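Local coordinates for beta-Lactamase/D-Alanine Carboxypeptidase (Pseudomonas syringae pv. tomato, PDB 5EVI), which probably hydrolyses beta-lactam antibiotics to substituted beta-amino acids, acting as a class C beta-lactamase, at residues D[43-47]-D[57-61]; D[79-84]-D[251-255]; D[186-191]-D[234-238]; D[238-242]-D[256-260]. All coordinates share one frame; numbering follows the deposited sequence.

Contact 1 of 4, residues D[43-47]-D[57-61]; sequences QFYNY and PVSSD
Asn46 reaches out from strand 43-47 and is gripped by the loop that runs back past it. Its ND2 donates to Ser60 OG at 3.0 Å. The bond is nearly straight, with an N-H...O angle of 171°, and the hydroxyl lies in the amide plane. At the other end of the amide, OD1 is hydrogen-bonded to Ser33 OG on the neighbouring strand 31-38. The two bonds fix which way the amide is turned. Its CG stands beside the backbone N (chi1 -62°), which lays the amide against the loop backbone, with OD1 3.3 Å from Ser59 C. Val58 packs against the end of the strand. Its CG2 touches Tyr47 O at 3.6 Å, and its O lies 3.3 Å from Asn46 CB. Ser60 also serves Phe44: its CB sits off-centre over the ring as a CH-pi contact, 4.2 Å from the centroid. The same ring makes a cation-pi contact with Arg233 on helix 232-243. The two segments run almost antiparallel, yet 57-61 is not a regular strand. It is a loop, with an ST turn at Ser59, that lines an edge strand of the large antiparallel sheet in the beta-lactamase fold.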
# COMPACT_ATOMS: atom_id res chain seq x y z
N GLN D 43 17.48 -10.47 -4.55
CA GLN D 43 18.02 -11.28 -3.47
C GLN D 43 16.91 -11.48 -2.44
O GLN D 43 16.11 -10.57 -2.20
CB GLN D 43 19.23 -10.59 -2.82
CG GLN D 43 20.38 -10.27 -3.76
CD GLN D 43 21.23 -11.50 -4.13
OE1 GLN D 43 20.73 -12.49 -4.65
NE2 GLN D 43 22.53 -11.41 -3.86
N PHE D 44 16.88 -12.67 -1.84
CA PHE D 44 15.86 -13.01 -0.85
C PHE D 44 16.46 -13.51 0.45
O PHE D 44 17.47 -14.22 0.45
CB PHE D 44 14.92 -14.07 -1.41
CG PHE D 44 14.12 -13.60 -2.59
CD1 PHE D 44 12.95 -12.87 -2.41
CD2 PHE D 44 14.55 -13.87 -3.89
CE1 PHE D 44 12.21 -12.44 -3.49
CE2 PHE D 44 13.82 -13.44 -4.98
CZ PHE D 44 12.64 -12.72 -4.78
N TYR D 45 15.84 -13.11 1.56
CA TYR D 45 16.28 -13.43 2.91
C TYR D 45 15.06 -13.80 3.73
O TYR D 45 14.18 -12.96 3.92
CB TYR D 45 16.97 -12.22 3.54
CG TYR D 45 18.11 -11.73 2.71
CD1 TYR D 45 19.35 -12.34 2.79
CD2 TYR D 45 17.95 -10.67 1.82
CE1 TYR D 45 20.41 -11.92 2.01
CE2 TYR D 45 19.01 -10.23 1.05
CZ TYR D 45 20.24 -10.85 1.15
OH TYR D 45 21.29 -10.42 0.38
N ASN D 46 15.01 -15.04 4.18
CA ASN D 46 13.89 -15.55 4.95
C ASN D 46 14.38 -16.11 6.28
O ASN D 46 15.43 -16.77 6.33
CB ASN D 46 13.14 -16.59 4.14
CG ASN D 46 12.55 -16.02 2.86
OD1 ASN D 46 11.61 -15.23 2.90
ND2 ASN D 46 13.09 -16.41 1.70
N TYR D 47 13.63 -15.83 7.34
CA TYR D 47 13.98 -16.22 8.71
C TYR D 47 12.72 -16.66 9.46
O TYR D 47 11.64 -16.10 9.25
CB TYR D 47 14.63 -15.05 9.43
CG TYR D 47 15.76 -14.44 8.63
CD1 TYR D 47 16.98 -15.10 8.50
CD2 TYR D 47 15.60 -13.22 7.96
CE1 TYR D 47 18.02 -14.56 7.75
CE2 TYR D 47 16.62 -12.68 7.21
CZ TYR D 47 17.83 -13.34 7.11
OH TYR D 47 18.84 -12.80 6.36
N PRO D 57 8.89 -23.44 7.53
CA PRO D 57 9.78 -22.27 7.40
C PRO D 57 9.24 -21.17 6.47
O PRO D 57 8.56 -21.46 5.48
CB PRO D 57 11.05 -22.86 6.81
CG PRO D 57 10.54 -24.00 5.99
CD PRO D 57 9.47 -24.61 6.85
N VAL D 58 9.60 -19.93 6.78
CA VAL D 58 9.24 -18.82 5.92
C VAL D 58 10.05 -18.98 4.62
O VAL D 58 11.27 -19.23 4.66
CB VAL D 58 9.50 -17.46 6.60
CG1 VAL D 58 9.28 -16.31 5.63
CG2 VAL D 58 8.59 -17.28 7.82
N SER D 59 9.36 -18.87 3.50
CA SER D 59 9.99 -18.79 2.17
C SER D 59 9.62 -17.49 1.46
O SER D 59 8.71 -16.75 1.87
CB SER D 59 9.51 -19.97 1.30
OG SER D 59 8.18 -19.75 0.85
N SER D 60 10.29 -17.26 0.34
CA SER D 60 9.89 -16.17 -0.56
C SER D 60 8.51 -16.38 -1.23
O SER D 60 8.07 -15.52 -1.99
CB SER D 60 10.97 -15.98 -1.63
OG SER D 60 12.19 -15.62 -1.00
N ASP D 61 7.87 -17.53 -1.00
CA ASP D 61 6.51 -17.81 -1.50
C ASP D 61 5.43 -17.86 -0.42
O ASP D 61 4.25 -17.98 -0.73
CB ASP D 61 6.53 -19.14 -2.26
CG ASP D 61 7.60 -19.16 -3.33
OD1 ASP D 61 7.67 -18.17 -4.10
OD2 ASP D 61 8.39 -20.13 -3.37

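Contact 2 of 4, residues D[79-84]-D[251-255]; sequences TWAQAN and PLQRA
Thr79 and Ala255 meet through a hydrogen bond from one helix to the backbone of the other. Thr79 OG1 donates to Ala255 O at 2.7 Å. The donor comes from the side of the carbonyl and is tilted from its plane. The same hydroxyl bonds Thr76 O in its own helix, so its one proton is probably shared. At the next residue, Trp80 CA takes Ala255 CB at 3.5 Å. Trp80 CG stands anti to the backbone N (chi1 -165°), which brings the indole to Leu252. Leu252 CD1 lies over one face of the indole, 3.8 Å from the centroid of the five-membered ring and 15° off its normal, a CH-pi contact. Pro251 O comes to the indole edge, near its plane. Ala83 CB closes the row, 3.1 Å from Pro251 O. Alanines on both helices let the backbones come near, and the axes approach to 8.1 Å at 138°. This is helix-on-helix packing in the helical part of the class C beta-lactamase fold, on helix 70-83, whose start carries what is probably the SxxK motif of serine beta-lactamases. Further out, Arg254 stretches along the flank, and its CD touches Ala83 CB at 3.8 Å. The guanidinium lays one face over Ala83 CA and Gln82 O, while NE is held in a salt bridge with Asp258. Asn84 is the first residue past helix 70-83. Its ND2 bonds back to Trp80 O at 3.0 Å, and its backbone N reaches that oxygen from the opposite face. The indole also touches Arg181 and Ala185 of helix 174-186, on which Leu252 packs.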
# COMPACT_ATOMS: atom_id res chain seq x y z
N THR D 79 -5.80 4.21 -11.50
CA THR D 79 -4.99 4.86 -12.55
C THR D 79 -4.88 4.02 -13.83
O THR D 79 -4.59 4.56 -14.89
CB THR D 79 -3.56 5.22 -12.08
OG1 THR D 79 -2.84 4.03 -11.77
CG2 THR D 79 -3.60 6.17 -10.88
N TRP D 80 -5.10 2.71 -13.72
CA TRP D 80 -5.18 1.84 -14.90
C TRP D 80 -6.50 2.11 -15.63
O TRP D 80 -6.52 2.17 -16.86
CB TRP D 80 -5.03 0.37 -14.51
CG TRP D 80 -4.74 -0.60 -15.62
CD1 TRP D 80 -3.98 -0.38 -16.74
CD2 TRP D 80 -5.16 -1.97 -15.69
NE1 TRP D 80 -3.92 -1.53 -17.50
CE2 TRP D 80 -4.63 -2.52 -16.88
CE3 TRP D 80 -5.94 -2.78 -14.86
CZ2 TRP D 80 -4.87 -3.84 -17.26
CZ3 TRP D 80 -6.18 -4.09 -15.23
CH2 TRP D 80 -5.65 -4.61 -16.42
N ALA D 81 -7.59 2.30 -14.89
CA ALA D 81 -8.86 2.74 -15.48
C ALA D 81 -8.70 4.09 -16.21
O ALA D 81 -9.20 4.24 -17.33
CB ALA D 81 -9.95 2.83 -14.42
N GLN D 82 -7.99 5.03 -15.58
CA GLN D 82 -7.67 6.33 -16.19
C GLN D 82 -6.84 6.22 -17.47
O GLN D 82 -7.08 6.94 -18.44
CB GLN D 82 -6.93 7.24 -15.19
CG GLN D 82 -6.74 8.67 -15.69
CD GLN D 82 -6.19 9.61 -14.64
OE1 GLN D 82 -5.46 9.20 -13.74
NE2 GLN D 82 -6.53 10.89 -14.75
N ALA D 83 -5.84 5.34 -17.44
CA ALA D 83 -4.99 5.07 -18.61
C ALA D 83 -5.77 4.49 -19.80
O ALA D 83 -5.37 4.69 -20.95
CB ALA D 83 -3.86 4.12 -18.23
N ASN D 84 -6.86 3.77 -19.52
CA ASN D 84 -7.77 3.24 -20.55
C ASN D 84 -8.99 4.13 -20.86
O ASN D 84 -9.96 3.67 -21.47
CB ASN D 84 -8.23 1.83 -20.15
CG ASN D 84 -7.14 0.79 -20.34
OD1 ASN D 84 -6.89 0.34 -21.46
ND2 ASN D 84 -6.48 0.41 -19.25
N PRO D 251 -0.60 1.81 -21.51
CA PRO D 251 -1.59 2.07 -20.46
C PRO D 251 -1.19 1.58 -19.07
O PRO D 251 -1.38 2.30 -18.09
CB PRO D 251 -2.85 1.35 -20.95
CG PRO D 251 -2.71 1.33 -22.44
CD PRO D 251 -1.23 1.19 -22.70
N LEU D 252 -0.65 0.37 -18.97
CA LEU D 252 -0.27 -0.18 -17.65
C LEU D 252 1.01 0.46 -17.11
O LEU D 252 1.12 0.69 -15.91
CB LEU D 252 -0.12 -1.71 -17.68
CG LEU D 252 0.05 -2.40 -16.33
CD1 LEU D 252 -0.89 -1.87 -15.25
CD2 LEU D 252 -0.13 -3.90 -16.49
N GLN D 253 1.96 0.73 -18.00
CA GLN D 253 3.12 1.59 -17.70
C GLN D 253 2.68 2.93 -17.13
O GLN D 253 3.12 3.33 -16.07
CB GLN D 253 3.97 1.85 -18.95
CG GLN D 253 4.83 0.67 -19.38
CD GLN D 253 6.18 0.59 -18.67
OE1 GLN D 253 6.63 -0.48 -18.27
NE2 GLN D 253 6.83 1.75 -18.51
N ARG D 254 1.81 3.62 -17.85
CA ARG D 254 1.25 4.88 -17.36
C ARG D 254 0.57 4.74 -16.00
O ARG D 254 0.73 5.62 -15.14
CB ARG D 254 0.26 5.44 -18.37
CG ARG D 254 -0.29 6.78 -17.97
CD ARG D 254 -1.57 7.12 -18.67
NE ARG D 254 -2.24 8.22 -17.99
CZ ARG D 254 -3.27 8.90 -18.49
NH1 ARG D 254 -3.79 9.88 -17.78
NH2 ARG D 254 -3.76 8.62 -19.70
N ALA D 255 -0.19 3.65 -15.82
CA ALA D 255 -0.88 3.33 -14.55
C ALA D 255 0.06 3.27 -13.38
O ALA D 255 -0.21 3.86 -12.34
CB ALA D 255 -1.68 2.04 -14.64

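Contact 3 of 4, residues D[186-191]-D[234-238]; sequences LGLNST and DLIRF
A Schellman motif at Gly187 ends helix 174-186, and the loop leaving it brings Leu188 and Ser190 onto Asp234 of helix 232-243. Asp234 OD2 collects the polar contacts. Ser190 N donates to it at 2.7 Å, on the syn side and somewhat out of the carboxylate plane. Thr191 OG1 lies 3.0 Å from the same oxygen and is also hydrogen-bonded to Ser230 OG. Leu188 packs along the helix from Asp234 to Phe238. Its CD2 touches Asp234 O at 3.2 Å and Arg237 CD at 3.6 Å, and its CD1 meets Phe238 CB. The helix it packs on is sandwiched in the fold: Leu235 and Ile236 touch Val340 of the large sheet, while Phe238 stacks with Phe73 of helix 70-83. Leu186 extends the apolar patch, with CD1 3.8 Å from Phe238 CE1. The two side chains slant across each other. Arg237 comes over the turn itself. A modest bend at chi3 and a quarter turn at chi4 (-84°) set one guanidinium face above Gly187 CA, offset toward the rim of the group. With no side chain at Gly187, that face can lie close on the backbone. Arg237 CD is 3.2 Å from Gly187 O, and NH1 is 2.7 Å from Leu186 O. Leu186 O accepts a hydrogen bond from Tyr248 OH, so the carbonyl at the end of the helix has a partner from a loop.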
# COMPACT_ATOMS: atom_id res chain seq x y z
N LEU D 186 0.00 -7.52 -14.36
CA LEU D 186 1.30 -7.19 -13.74
C LEU D 186 2.26 -8.37 -13.59
O LEU D 186 3.41 -8.17 -13.19
CB LEU D 186 1.08 -6.54 -12.37
CG LEU D 186 0.46 -5.14 -12.41
CD1 LEU D 186 0.03 -4.70 -11.03
CD2 LEU D 186 1.42 -4.12 -13.02
N GLY D 187 1.81 -9.59 -13.88
CA GLY D 187 2.63 -10.78 -13.69
C GLY D 187 2.75 -11.21 -12.24
O GLY D 187 3.70 -11.90 -11.89
N LEU D 188 1.79 -10.81 -11.41
CA LEU D 188 1.72 -11.23 -10.01
C LEU D 188 0.75 -12.40 -9.88
O LEU D 188 -0.45 -12.21 -9.73
CB LEU D 188 1.24 -10.06 -9.13
CG LEU D 188 2.04 -8.76 -9.17
CD1 LEU D 188 1.61 -7.86 -8.02
CD2 LEU D 188 3.54 -9.03 -9.11
N ASN D 189 1.30 -13.62 -9.94
CA ASN D 189 0.50 -14.84 -9.95
C ASN D 189 0.54 -15.63 -8.62
O ASN D 189 0.34 -16.84 -8.59
CB ASN D 189 0.91 -15.70 -11.16
CG ASN D 189 0.68 -14.98 -12.48
OD1 ASN D 189 1.62 -14.66 -13.21
ND2 ASN D 189 -0.59 -14.71 -12.80
N SER D 190 0.81 -14.92 -7.52
CA SER D 190 0.53 -15.41 -6.18
C SER D 190 0.11 -14.28 -5.22
O SER D 190 0.38 -14.35 -4.01
CB SER D 190 1.72 -16.17 -5.60
OG SER D 190 1.37 -16.74 -4.35
N THR D 191 -0.57 -13.27 -5.76
CA THR D 191 -1.12 -12.16 -4.99
C THR D 191 -2.64 -12.29 -5.06
O THR D 191 -3.20 -12.44 -6.14
CB THR D 191 -0.67 -10.82 -5.60
OG1 THR D 191 0.76 -10.77 -5.58
CG2 THR D 191 -1.22 -9.64 -4.81
N ASP D 234 6.41 -11.98 -5.15
CA ASP D 234 5.39 -11.23 -5.89
C ASP D 234 5.48 -9.72 -5.64
O ASP D 234 5.42 -8.93 -6.58
CB ASP D 234 3.98 -11.72 -5.57
CG ASP D 234 3.55 -12.89 -6.43
OD1 ASP D 234 4.34 -13.85 -6.59
OD2 ASP D 234 2.42 -12.85 -6.96
N LEU D 235 5.62 -9.33 -4.38
CA LEU D 235 5.59 -7.91 -4.02
C LEU D 235 6.83 -7.14 -4.50
O LEU D 235 6.72 -5.97 -4.84
CB LEU D 235 5.38 -7.72 -2.51
CG LEU D 235 4.81 -6.37 -2.04
CD1 LEU D 235 3.46 -6.08 -2.70
CD2 LEU D 235 4.69 -6.34 -0.52
N ILE D 236 8.00 -7.80 -4.54
CA ILE D 236 9.21 -7.18 -5.11
C ILE D 236 9.12 -7.00 -6.63
O ILE D 236 9.76 -6.10 -7.18
CB ILE D 236 10.50 -7.95 -4.70
CG1 ILE D 236 11.77 -7.10 -4.90
CG2 ILE D 236 10.63 -9.27 -5.46
CD1 ILE D 236 11.88 -5.89 -3.99
N ARG D 237 8.33 -7.84 -7.30
CA ARG D 237 8.02 -7.66 -8.73
C ARG D 237 7.17 -6.41 -8.96
O ARG D 237 7.39 -5.67 -9.92
CB ARG D 237 7.30 -8.89 -9.30
CG ARG D 237 7.27 -8.98 -10.82
CD ARG D 237 6.27 -10.02 -11.30
NE ARG D 237 6.67 -10.66 -12.55
CZ ARG D 237 6.45 -10.19 -13.78
NH1 ARG D 237 5.82 -9.03 -13.99
NH2 ARG D 237 6.87 -10.89 -14.83
N PHE D 238 6.19 -6.19 -8.07
CA PHE D 238 5.38 -4.97 -8.10
C PHE D 238 6.22 -3.73 -7.81
O PHE D 238 5.98 -2.68 -8.39
CB PHE D 238 4.22 -5.07 -7.10
CG PHE D 238 3.25 -3.92 -7.17
CD1 PHE D 238 2.60 -3.61 -8.37
CD2 PHE D 238 2.96 -3.16 -6.05
CE1 PHE D 238 1.70 -2.56 -8.43
CE2 PHE D 238 2.06 -2.11 -6.11
CZ PHE D 238 1.43 -1.81 -7.30

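Contact 4 of 4, residues D[238-242]-D[256-260]; sequences FVEAN and LSDTR
This is a buried contact, half apolar and half polar, between the later part of helix 232-243 and the last part of helix 250-258 with the residues that follow it. Leu256 makes the apolar half. Its CD2 touches Ala241 CB at 3.7 Å and also comes obliquely to the Phe238 ring, 3.8 Å from CE1. Asn242 and Arg260 make the polar half. Arg260 NH1 donates to Asn242 OD1 at 3.2 Å with an angle of 153°. The donor lies in the carbonyl plane, on a lone pair. The amide and guanidinium planes stand 89° apart. A bend at chi3 (-38°) turns the guanidinium onto helix 232-243, so that one face lies over the backbone carbonyl of Asn242. The amide is held at its other end too. ND2 donates to Phe238 O at 2.9 Å, from the opposite face of that carbonyl to Asn242 N. ND2 also sits 3.6 Å above the centre of the Phe238 ring. Two waters complete the polar half. Water 1 donates to Ala241 O at 3.0 Å and accepts from Arg260 NH1 at 2.8 Å. Water 2 donates to both Asn242 OD1 and Thr259 OG1. Thr259 OG1 in turn bonds Leu256 O at 2.9 Å, within its own segment. Phe331 of the large sheet touches both Asn242 and Arg260. Two successive helices are thus packed through Leu256 and tied by a direct Asn242-Arg260 bond, beside the large sheet of the class C beta-lactamase fold.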
# COMPACT_ATOMS: atom_id res chain seq x y z
N PHE D 238 6.19 -6.19 -8.07
CA PHE D 238 5.38 -4.97 -8.10
C PHE D 238 6.22 -3.73 -7.81
O PHE D 238 5.98 -2.68 -8.39
CB PHE D 238 4.22 -5.07 -7.10
CG PHE D 238 3.25 -3.92 -7.17
CD1 PHE D 238 2.60 -3.61 -8.37
CD2 PHE D 238 2.96 -3.16 -6.05
CE1 PHE D 238 1.70 -2.56 -8.43
CE2 PHE D 238 2.06 -2.11 -6.11
CZ PHE D 238 1.43 -1.81 -7.30
N VAL D 239 7.20 -3.85 -6.91
CA VAL D 239 8.19 -2.78 -6.67
C VAL D 239 9.03 -2.53 -7.93
O VAL D 239 9.29 -1.38 -8.30
CB VAL D 239 9.10 -3.10 -5.45
CG1 VAL D 239 10.26 -2.12 -5.34
CG2 VAL D 239 8.28 -3.09 -4.17
N GLU D 240 9.46 -3.60 -8.60
CA GLU D 240 10.17 -3.49 -9.87
C GLU D 240 9.31 -2.89 -11.00
O GLU D 240 9.83 -2.16 -11.85
CB GLU D 240 10.77 -4.83 -10.29
CG GLU D 240 12.01 -5.17 -9.47
CD GLU D 240 12.55 -6.55 -9.75
OE1 GLU D 240 12.39 -7.06 -10.89
OE2 GLU D 240 13.16 -7.13 -8.83
N ALA D 241 8.01 -3.18 -10.99
CA ALA D 241 7.05 -2.51 -11.89
C ALA D 241 7.05 -0.99 -11.66
O ALA D 241 7.04 -0.23 -12.63
CB ALA D 241 5.65 -3.08 -11.72
N ASN D 242 7.06 -0.57 -10.40
CA ASN D 242 7.14 0.86 -10.04
C ASN D 242 8.51 1.51 -10.30
O ASN D 242 8.58 2.70 -10.59
CB ASN D 242 6.71 1.07 -8.59
CG ASN D 242 5.21 1.03 -8.43
OD1 ASN D 242 4.53 1.99 -8.78
ND2 ASN D 242 4.68 -0.08 -7.92
N LEU D 256 1.16 2.53 -13.51
CA LEU D 256 2.14 2.45 -12.42
C LEU D 256 2.74 3.83 -12.10
O LEU D 256 2.88 4.18 -10.94
CB LEU D 256 3.26 1.46 -12.76
CG LEU D 256 2.83 0.00 -12.98
CD1 LEU D 256 3.77 -0.69 -13.96
CD2 LEU D 256 2.72 -0.77 -11.67
N SER D 257 3.10 4.60 -13.14
CA SER D 257 3.77 5.89 -12.97
C SER D 257 2.84 6.94 -12.34
O SER D 257 3.26 7.70 -11.44
CB SER D 257 4.27 6.38 -14.33
OG SER D 257 4.98 7.59 -14.20
N ASP D 258 1.58 6.97 -12.78
CA ASP D 258 0.62 7.99 -12.30
C ASP D 258 0.26 7.88 -10.81
O ASP D 258 -0.08 8.89 -10.17
CB ASP D 258 -0.65 8.05 -13.17
CG ASP D 258 -0.37 8.51 -14.62
OD1 ASP D 258 0.77 8.95 -14.89
OD2 ASP D 258 -1.30 8.43 -15.49
N THR D 259 0.35 6.68 -10.23
CA THR D 259 0.17 6.53 -8.78
C THR D 259 1.27 7.25 -7.97
O THR D 259 1.00 7.64 -6.86
CB THR D 259 0.07 5.07 -8.29
OG1 THR D 259 1.30 4.37 -8.54
CG2 THR D 259 -1.11 4.33 -8.96
N ARG D 260 2.47 7.44 -8.53
CA ARG D 260 3.59 8.17 -7.84
C ARG D 260 3.67 9.66 -8.19
O ARG D 260 4.69 10.30 -7.98
CB ARG D 260 4.93 7.47 -8.06
CG ARG D 260 4.94 5.98 -7.69
CD ARG D 260 6.27 5.26 -7.99
NE ARG D 260 6.93 5.67 -9.23
CZ ARG D 260 6.78 5.14 -10.44
NH1 ARG D 260 5.95 4.10 -10.67
NH2 ARG D 260 7.47 5.66 -11.46
O HOH W 1 6.79 2.74 -12.97
O HOH W 2 1.75 1.57 -8.17

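Contacts 2, 3 and 4 form one continuous patch. Contacts 2 and 4 share helix 250-258, their centres are 11 Å apart, and Thr79 OG1 meets Thr259 CG2 at 3.3 Å. Contacts 3 and 4 share Phe238, with centres 12 Å apart. Leu186 joins all three: its CD2 is 3.8 Å from Leu256 CD2 and from Leu252 CD2. Contact 1 lies at the sheet edge and reaches the patch through contact 3, where Phe44 CE1 packs 4.1 Å from Ile236 CG2. Contacts 1 and 2 are about 19 Å apart at nearest atoms. Helix 70-83, used by contact 2, begins at a probable SxxK site, as in serine beta-lactamases.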